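Local coordinates for protein catalase-3 (Neurospora crassa, PDB 4AJ9) that breaks hydrogen peroxide down to oxygen and water with the help of a heme cofactor, at residues C[445-450]-C[510-515]. Sequence-based numbering, arbitrary orientation.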
loop_
_atom_site.group_PDB
_atom_site.type_symbol
_atom_site.label_atom_id
_atom_site.label_comp_id
_atom_site.label_asym_id
_atom_site.label_seq_id
_atom_site.Cartn_x
_atom_site.Cartn_y
_atom_site.Cartn_z
ATOM N N PRO C 445 -10.949 21.338 36.464
ATOM C CA PRO C 445 -10.708 22.579 35.724
ATOM C C PRO C 445 -10.697 23.769 36.675
ATOM O O PRO C 445 -9.831 24.637 36.561
ATOM C CB PRO C 445 -11.899 22.652 34.774
ATOM C CG PRO C 445 -12.225 21.216 34.497
ATOM C CD PRO C 445 -11.974 20.497 35.815
ATOM N N ARG C 446 -11.641 23.803 37.612
ATOM C CA ARG C 446 -11.629 24.846 38.637
ATOM C C ARG C 446 -10.339 24.824 39.467
ATOM O O ARG C 446 -9.706 25.857 39.664
ATOM C CB ARG C 446 -12.858 24.746 39.539
ATOM C CG ARG C 446 -12.901 25.814 40.626
ATOM C CD ARG C 446 -12.856 27.214 40.041
ATOM N NE ARG C 446 -12.946 28.218 41.099
ATOM C CZ ARG C 446 -14.087 28.745 41.532
ATOM N NH1 ARG C 446 -15.240 28.390 40.975
ATOM N NH2 ARG C 446 -14.070 29.647 42.511
ATOM N N LEU C 447 -9.942 23.641 39.931
ATOM C CA LEU C 447 -8.688 23.492 40.663
ATOM C C LEU C 447 -7.507 24.094 39.900
ATOM O O LEU C 447 -6.653 24.772 40.478
ATOM C CB LEU C 447 -8.422 22.008 40.960
ATOM C CG LEU C 447 -7.114 21.639 41.663
ATOM C CD1 LEU C 447 -7.062 22.209 43.081
ATOM C CD2 LEU C 447 -6.913 20.121 41.696
ATOM N N PHE C 448 -7.452 23.827 38.598
ATOM C CA PHE C 448 -6.342 24.294 37.782
ATOM C C PHE C 448 -6.358 25.817 37.655
ATOM O O PHE C 448 -5.349 26.484 37.888
ATOM C CB PHE C 448 -6.383 23.626 36.405
ATOM C CG PHE C 448 -5.423 24.210 35.421
ATOM C CD1 PHE C 448 -4.067 23.914 35.495
ATOM C CD2 PHE C 448 -5.879 25.038 34.400
ATOM C CE1 PHE C 448 -3.176 24.447 34.581
ATOM C CE2 PHE C 448 -4.998 25.575 33.481
ATOM C CZ PHE C 448 -3.646 25.286 33.569
ATOM N N PHE C 449 -7.514 26.364 37.310
ATOM C CA PHE C 449 -7.652 27.808 37.192
ATOM C C PHE C 449 -7.295 28.522 38.512
ATOM O O PHE C 449 -6.578 29.531 38.509
ATOM C CB PHE C 449 -9.061 28.173 36.727
ATOM C CG PHE C 449 -9.245 29.642 36.481
ATOM C CD1 PHE C 449 -8.884 30.204 35.275
ATOM C CD2 PHE C 449 -9.770 30.463 37.469
ATOM C CE1 PHE C 449 -9.045 31.570 35.048
ATOM C CE2 PHE C 449 -9.934 31.824 37.250
ATOM C CZ PHE C 449 -9.572 32.376 36.040
ATOM N N ASN C 450 -7.796 28.006 39.636
ATOM C CA ASN C 450 -7.454 28.569 40.943
ATOM C C ASN C 450 -5.962 28.622 41.199
ATOM O O ASN C 450 -5.497 29.421 42.005
ATOM C CB ASN C 450 -8.064 27.749 42.087
ATOM C CG ASN C 450 -9.550 27.892 42.178
ATOM O OD1 ASN C 450 -10.133 28.791 41.581
ATOM N ND2 ASN C 450 -10.189 26.986 42.922
ATOM N N TYR C 510 -20.098 22.811 41.543
ATOM C CA TYR C 510 -18.709 22.382 41.506
ATOM C C TYR C 510 -17.698 23.450 41.955
ATOM O O TYR C 510 -16.510 23.183 42.000
ATOM C CB TYR C 510 -18.363 21.829 40.110
ATOM C CG TYR C 510 -19.203 20.628 39.698
ATOM C CD1 TYR C 510 -18.799 19.336 40.006
ATOM C CD2 TYR C 510 -20.386 20.791 38.997
ATOM C CE1 TYR C 510 -19.550 18.241 39.636
ATOM C CE2 TYR C 510 -21.158 19.700 38.630
ATOM C CZ TYR C 510 -20.732 18.427 38.954
ATOM O OH TYR C 510 -21.480 17.331 38.586
ATOM N N TYR C 511 -18.162 24.650 42.301
ATOM C CA TYR C 511 -17.235 25.717 42.689
ATOM C C TYR C 511 -16.457 25.333 43.951
ATOM O O TYR C 511 -16.983 24.667 44.830
ATOM C CB TYR C 511 -17.964 27.037 42.965
ATOM C CG TYR C 511 -18.740 27.645 41.817
ATOM C CD1 TYR C 511 -18.620 27.166 40.511
ATOM C CD2 TYR C 511 -19.593 28.718 42.042
ATOM C CE1 TYR C 511 -19.349 27.735 39.475
ATOM C CE2 TYR C 511 -20.315 29.293 41.015
ATOM C CZ TYR C 511 -20.196 28.801 39.736
ATOM O OH TYR C 511 -20.937 29.391 38.729
ATOM N N HIS C 512 -15.205 25.761 44.034
ATOM C CA HIS C 512 -14.401 25.539 45.229
ATOM C C HIS C 512 -13.197 26.451 45.127
ATOM O O HIS C 512 -12.962 27.043 44.071
ATOM C CB HIS C 512 -13.967 24.074 45.331
ATOM C CG HIS C 512 -12.962 23.663 44.296
ATOM N ND1 HIS C 512 -11.606 23.857 44.457
ATOM C CD2 HIS C 512 -13.115 23.063 43.090
ATOM C CE1 HIS C 512 -10.967 23.397 43.394
ATOM N NE2 HIS C 512 -11.859 22.909 42.549
ATOM N N ASN C 513 -12.437 26.566 46.214
ATOM C CA ASN C 513 -11.283 27.468 46.265
ATOM C C ASN C 513 -9.952 26.745 46.423
ATOM O O ASN C 513 -8.942 27.362 46.752
ATOM C CB ASN C 513 -11.439 28.447 47.428
ATOM C CG ASN C 513 -12.769 29.154 47.402
ATOM O OD1 ASN C 513 -13.196 29.644 46.358
ATOM N ND2 ASN C 513 -13.450 29.187 48.541
ATOM N N ASN C 514 -9.948 25.437 46.207
ATOM C CA ASN C 514 -8.713 24.674 46.376
ATOM C C ASN C 514 -7.630 25.032 45.351
ATOM O O ASN C 514 -7.922 25.389 44.209
ATOM C CB ASN C 514 -9.013 23.173 46.379
ATOM C CG ASN C 514 -9.768 22.740 47.625
ATOM O OD1 ASN C 514 -9.370 23.065 48.742
ATOM N ND2 ASN C 514 -10.869 22.022 47.441
ATOM N N VAL C 515 -6.375 24.955 45.776
ATOM C CA VAL C 515 -5.252 25.235 44.894
ATOM C C VAL C 515 -4.268 24.079 44.992
ATOM O O VAL C 515 -4.247 23.361 45.988
ATOM C CB VAL C 515 -4.528 26.516 45.308
ATOM C CG1 VAL C 515 -5.460 27.719 45.199
ATOM C CG2 VAL C 515 -4.001 26.377 46.724
HETATM O O HOH W 1 -11.659 30.375 44.086
#
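Arg446 and Asn450, one turn apart on the side of helix 443-450 that the loop covers, face the irregular loop 510-515, whose backbone draws closer along the contact until the CA atoms of Asn450 and Val515 are 5.6 Å apart. The pairing illustrates how a side-chain amide can stand in for backbone partners where a loop runs over a helix without a strand to meet it. Asn450 spends both N-H bonds of ND2 on loop carbonyls, reaching Asn514 O at 3.1 Å and His512 O at 3.0 Å; both acceptors lie near its amide plane, but ND2 stands above the carbonyl plane of His512, not on a lone pair. Its other amide atom, OD1, accepts NE of Arg446 at 2.9 Å, which fixes the rotation of the amide. Replaced by alanine, this position would probably leave the carbonyls of His512 and Asn514 without this donor and NE of Arg446 without its acceptor. Arg446, bent at chi2 (57°), lays CG over one face of the His512 ring, 3.9 Å from its centroid, while His512 O sits over a face of the guanidinium. A water joins Arg446 NH2 to Asn513 OD1, and NH1 bonds to Ile487 O. The imidazole is held at both ring nitrogens: ND1 accepts Asn514 N at 2.9 Å and NE2 bonds to Thr443 O. Beyond it, Leu447 CD1 packs against Asn514 O at 3.5 Å. Far from the heme, this chemistry is consistent with the linker toward the C-terminal domain being held to the helical region by directional bonds together with packing of Arg446 CG and Leu447.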